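Local structure of fructose-bisphosphate aldolase (Slackia heliotrinireducens, 4MOZ) at residues C[198-212]-C[229-241]. The protein belongs to the DeoC/LacD family of aldolases and adopts a closed eight-stranded parallel beta/alpha (TIM) barrel. Sequence-based numbering, arbitrary orientation.
Sequences AGVALCLGADFVKVN and ASAAAGRTGLVCA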
loop_
_atom_site.group_PDB
_atom_site.type_symbol
_atom_site.label_atom_id
_atom_site.label_comp_id
_atom_site.label_asym_id
_atom_site.label_seq_id
_atom_site.Cartn_x
_atom_site.Cartn_y
_atom_site.Cartn_z
ATOM N N ALA C 198 -22.482 -12.587 -13.143
ATOM C CA ALA C 198 -22.867 -11.823 -14.323
ATOM C C ALA C 198 -23.352 -10.417 -13.971
ATOM O O ALA C 198 -23.001 -9.452 -14.651
ATOM C CB ALA C 198 -23.927 -12.572 -15.115
ATOM N N GLY C 199 -24.141 -10.305 -12.904
ATOM C CA GLY C 199 -24.649 -9.009 -12.443
ATOM C C GLY C 199 -23.570 -8.069 -11.923
ATOM O O GLY C 199 -23.651 -6.851 -12.113
ATOM N N VAL C 200 -22.555 -8.632 -11.271
ATOM C CA VAL C 200 -21.441 -7.833 -10.752
ATOM C C VAL C 200 -20.687 -7.141 -11.889
ATOM O O VAL C 200 -20.350 -5.952 -11.788
ATOM C CB VAL C 200 -20.477 -8.681 -9.889
ATOM C CG1 VAL C 200 -19.180 -7.932 -9.606
ATOM C CG2 VAL C 200 -21.154 -9.085 -8.587
ATOM N N ALA C 201 -20.447 -7.883 -12.971
ATOM C CA ALA C 201 -19.729 -7.353 -14.132
ATOM C C ALA C 201 -20.390 -6.095 -14.689
ATOM O O ALA C 201 -19.701 -5.145 -15.078
ATOM C CB ALA C 201 -19.606 -8.412 -15.210
ATOM N N LEU C 202 -21.721 -6.099 -14.730
ATOM C CA LEU C 202 -22.486 -4.913 -15.125
ATOM C C LEU C 202 -22.228 -3.739 -14.181
ATOM O O LEU C 202 -21.959 -2.621 -14.634
ATOM C CB LEU C 202 -23.987 -5.210 -15.197
ATOM C CG LEU C 202 -24.899 -3.998 -15.462
ATOM C CD1 LEU C 202 -24.604 -3.344 -16.806
ATOM C CD2 LEU C 202 -26.360 -4.395 -15.386
ATOM N N CYS C 203 -22.297 -4.001 -12.877
ATOM C CA CYS C 203 -22.113 -2.948 -11.882
ATOM C C CYS C 203 -20.726 -2.307 -11.945
ATOM O O CYS C 203 -20.585 -1.112 -11.695
ATOM C CB CYS C 203 -22.412 -3.471 -10.483
ATOM S SG CYS C 203 -24.147 -3.933 -10.273
ATOM N N LEU C 204 -19.711 -3.100 -12.285
ATOM C CA LEU C 204 -18.364 -2.568 -12.504
ATOM C C LEU C 204 -18.258 -1.843 -13.849
ATOM O O LEU C 204 -17.364 -1.022 -14.044
ATOM C CB LEU C 204 -17.307 -3.677 -12.393
ATOM C CG LEU C 204 -17.166 -4.397 -11.042
ATOM C CD1 LEU C 204 -16.286 -5.630 -11.172
ATOM C CD2 LEU C 204 -16.628 -3.476 -9.951
ATOM N N GLY C 205 -19.172 -2.148 -14.768
ATOM C CA GLY C 205 -19.263 -1.436 -16.043
ATOM C C GLY C 205 -18.629 -2.135 -17.229
ATOM O O GLY C 205 -18.328 -1.492 -18.240
ATOM N N ALA C 206 -18.432 -3.449 -17.116
ATOM C CA ALA C 206 -17.835 -4.240 -18.194
ATOM C C ALA C 206 -18.682 -4.236 -19.467
ATOM O O ALA C 206 -19.908 -4.118 -19.415
ATOM C CB ALA C 206 -17.583 -5.668 -17.733
ATOM N N ASP C 207 -18.013 -4.356 -20.609
ATOM C CA ASP C 207 -18.693 -4.542 -21.881
ATOM C C ASP C 207 -19.142 -5.988 -22.062
ATOM O O ASP C 207 -20.218 -6.250 -22.613
ATOM C CB ASP C 207 -17.773 -4.123 -23.019
ATOM C CG ASP C 207 -17.398 -2.670 -22.936
ATOM O OD1 ASP C 207 -18.314 -1.819 -22.970
ATOM O OD2 ASP C 207 -16.196 -2.378 -22.798
ATOM N N PHE C 208 -18.307 -6.916 -21.598
ATOM C CA PHE C 208 -18.599 -8.341 -21.646
ATOM C C PHE C 208 -18.187 -9.015 -20.347
ATOM O O PHE C 208 -17.259 -8.561 -19.673
ATOM C CB PHE C 208 -17.881 -9.013 -22.825
ATOM C CG PHE C 208 -18.361 -8.548 -24.171
ATOM C CD1 PHE C 208 -19.490 -9.112 -24.756
ATOM C CD2 PHE C 208 -17.684 -7.540 -24.854
ATOM C CE1 PHE C 208 -19.940 -8.676 -25.993
ATOM C CE2 PHE C 208 -18.126 -7.105 -26.094
ATOM C CZ PHE C 208 -19.253 -7.674 -26.665
ATOM N N VAL C 209 -18.887 -10.090 -20.000
ATOM C CA VAL C 209 -18.554 -10.894 -18.832
ATOM C C VAL C 209 -18.429 -12.362 -19.233
ATOM O O VAL C 209 -19.318 -12.917 -19.887
ATOM C CB VAL C 209 -19.572 -10.715 -17.675
ATOM C CG1 VAL C 209 -21.005 -10.961 -18.133
ATOM C CG2 VAL C 209 -19.220 -11.610 -16.491
ATOM N N LYS C 210 -17.308 -12.975 -18.860
ATOM C CA LYS C 210 -17.087 -14.392 -19.099
ATOM C C LYS C 210 -17.341 -15.172 -17.815
ATOM O O LYS C 210 -16.714 -14.914 -16.797
ATOM C CB LYS C 210 -15.669 -14.627 -19.661
ATOM C CG LYS C 210 -15.056 -16.006 -19.448
ATOM C CD LYS C 210 -15.854 -17.167 -20.016
ATOM C CE LYS C 210 -15.074 -18.466 -19.848
ATOM N NZ LYS C 210 -15.888 -19.584 -19.303
ATOM N N VAL C 211 -18.281 -16.109 -17.877
ATOM C CA VAL C 211 -18.634 -16.954 -16.733
ATOM C C VAL C 211 -18.550 -18.426 -17.118
ATOM O O VAL C 211 -18.483 -18.758 -18.297
ATOM C CB VAL C 211 -20.065 -16.660 -16.205
ATOM C CG1 VAL C 211 -20.161 -15.259 -15.611
ATOM C CG2 VAL C 211 -21.107 -16.859 -17.301
ATOM N N ASN C 212 -18.543 -19.304 -16.123
ATOM C CA ASN C 212 -18.710 -20.729 -16.358
ATOM C C ASN C 212 -20.157 -21.035 -16.720
ATOM O O ASN C 212 -21.065 -20.309 -16.292
ATOM C CB ASN C 212 -18.345 -21.522 -15.106
ATOM C CG ASN C 212 -16.854 -21.622 -14.897
ATOM O OD1 ASN C 212 -16.101 -21.868 -15.840
ATOM N ND2 ASN C 212 -16.419 -21.434 -13.653
ATOM N N ALA C 229 -28.708 -15.566 -16.000
ATOM C CA ALA C 229 -27.457 -14.824 -15.886
ATOM C C ALA C 229 -27.320 -13.763 -16.978
ATOM O O ALA C 229 -26.876 -12.645 -16.708
ATOM C CB ALA C 229 -26.270 -15.774 -15.907
ATOM N N SER C 230 -27.709 -14.118 -18.202
ATOM C CA SER C 230 -27.682 -13.178 -19.318
ATOM C C SER C 230 -28.614 -12.000 -19.057
ATOM O O SER C 230 -28.317 -10.869 -19.447
ATOM C CB SER C 230 -28.057 -13.877 -20.622
ATOM O OG SER C 230 -27.044 -14.793 -21.003
ATOM N N ALA C 231 -29.735 -12.279 -18.389
ATOM C CA ALA C 231 -30.686 -11.246 -18.001
ATOM C C ALA C 231 -30.085 -10.344 -16.924
ATOM O O ALA C 231 -30.152 -9.118 -17.038
ATOM C CB ALA C 231 -31.995 -11.869 -17.530
ATOM N N ALA C 232 -29.477 -10.957 -15.902
ATOM C CA ALA C 232 -28.842 -10.225 -14.798
ATOM C C ALA C 232 -27.720 -9.290 -15.259
ATOM O O ALA C 232 -27.530 -8.214 -14.690
ATOM C CB ALA C 232 -28.324 -11.194 -13.748
ATOM N N ALA C 233 -26.993 -9.706 -16.293
ATOM C CA ALA C 233 -25.906 -8.908 -16.869
ATOM C C ALA C 233 -26.390 -7.682 -17.658
ATOM O O ALA C 233 -25.592 -6.809 -17.995
ATOM C CB ALA C 233 -25.014 -9.787 -17.734
ATOM N N GLY C 234 -27.691 -7.622 -17.947
ATOM C CA GLY C 234 -28.294 -6.468 -18.624
ATOM C C GLY C 234 -27.573 -6.064 -19.899
ATOM O O GLY C 234 -27.424 -6.871 -20.818
ATOM N N ARG C 235 -27.107 -4.816 -19.945
ATOM C CA ARG C 235 -26.395 -4.302 -21.118
ATOM C C ARG C 235 -24.922 -4.716 -21.205
ATOM O O ARG C 235 -24.195 -4.241 -22.078
ATOM C CB ARG C 235 -26.535 -2.785 -21.215
ATOM C CG ARG C 235 -27.889 -2.331 -21.728
ATOM C CD ARG C 235 -27.943 -0.824 -21.815
ATOM N NE ARG C 235 -29.257 -0.381 -22.265
ATOM C CZ ARG C 235 -29.597 0.886 -22.475
ATOM N NH1 ARG C 235 -30.824 1.174 -22.891
ATOM N NH2 ARG C 235 -28.720 1.864 -22.271
ATOM N N THR C 236 -24.487 -5.583 -20.294
ATOM C CA THR C 236 -23.181 -6.237 -20.400
ATOM C C THR C 236 -23.408 -7.588 -21.079
ATOM O O THR C 236 -24.218 -8.391 -20.615
ATOM C CB THR C 236 -22.509 -6.420 -19.013
ATOM O OG1 THR C 236 -22.164 -5.139 -18.476
ATOM C CG2 THR C 236 -21.243 -7.271 -19.105
ATOM N N GLY C 237 -22.705 -7.823 -22.184
ATOM C CA GLY C 237 -22.836 -9.070 -22.934
ATOM C C GLY C 237 -22.167 -10.222 -22.215
ATOM O O GLY C 237 -21.017 -10.113 -21.789
ATOM N N LEU C 238 -22.889 -11.326 -22.071
ATOM C CA LEU C 238 -22.357 -12.495 -21.387
ATOM C C LEU C 238 -21.728 -13.449 -22.393
ATOM O O LEU C 238 -22.335 -13.776 -23.414
ATOM C CB LEU C 238 -23.459 -13.197 -20.593
ATOM C CG LEU C 238 -23.113 -14.491 -19.852
ATOM C CD1 LEU C 238 -24.024 -14.647 -18.644
ATOM C CD2 LEU C 238 -23.195 -15.710 -20.767
ATOM N N VAL C 239 -20.506 -13.884 -22.115
ATOM C CA VAL C 239 -19.895 -14.927 -22.928
ATOM C C VAL C 239 -19.640 -16.139 -22.053
ATOM O O VAL C 239 -19.358 -16.014 -20.860
ATOM C CB VAL C 239 -18.620 -14.469 -23.682
ATOM C CG1 VAL C 239 -18.866 -13.152 -24.406
ATOM C CG2 VAL C 239 -17.429 -14.344 -22.754
ATOM N N CYS C 240 -19.770 -17.314 -22.645
ATOM C CA CYS C 240 -19.634 -18.542 -21.897
ATOM C C CYS C 240 -18.596 -19.450 -22.551
ATOM O O CYS C 240 -17.807 -19.000 -23.392
ATOM C CB CYS C 240 -20.998 -19.221 -21.801
ATOM S SG CYS C 240 -21.157 -20.333 -20.397
ATOM N N ALA C 241 -18.588 -20.721 -22.159
ATOM C CA ALA C 241 -17.650 -21.696 -22.709
ATOM C C ALA C 241 -18.299 -23.074 -22.855
ATOM O O ALA C 241 -19.166 -23.451 -22.066
ATOM C CB ALA C 241 -16.399 -21.780 -21.839
HETATM O O HOH W 1 -21.838 -4.769 -24.294
#
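The Phe208 ring meets Gly237 and Val239 obliquely: its CD1 is 3.5 Å from Gly237 O and 4.1 Å from Val239 CG1. Because Gly237 has no side chain, the ring can settle close against its backbone. Further along the same side of the sheet, Lys210 CB rests on Val239 CG2 at 3.6 Å. The lysine chain, bent at chi2 and chi4, brings NZ back above the carbonyl plane of Val211, where it donates to Val211 O. Strands 208-210 and 237-240 are the sixth and seventh of the TIM barrel, joined through helix 222-232 as a beta-alpha-beta unit, and run parallel at 27°. Val209 sits at the middle of their pairing, its N bonded to Gly237 O and its O accepting a nearly straight bond (172°) from Val239 N. On the helix side, Val209 CG1 packs against Thr236 CG2, Leu238 CB and Ala233 CB. With OG1 anti to the carbonyl carbon (chi1 -67°), Thr236 donates to Ala206 O at 2.6 Å, tying the two loops that lead into the strands. Leu202 lays CB and both methyls against Ala233 O, while Ala198 CB packs against Ala229 CB, Ala233 CB and Leu238 CD1.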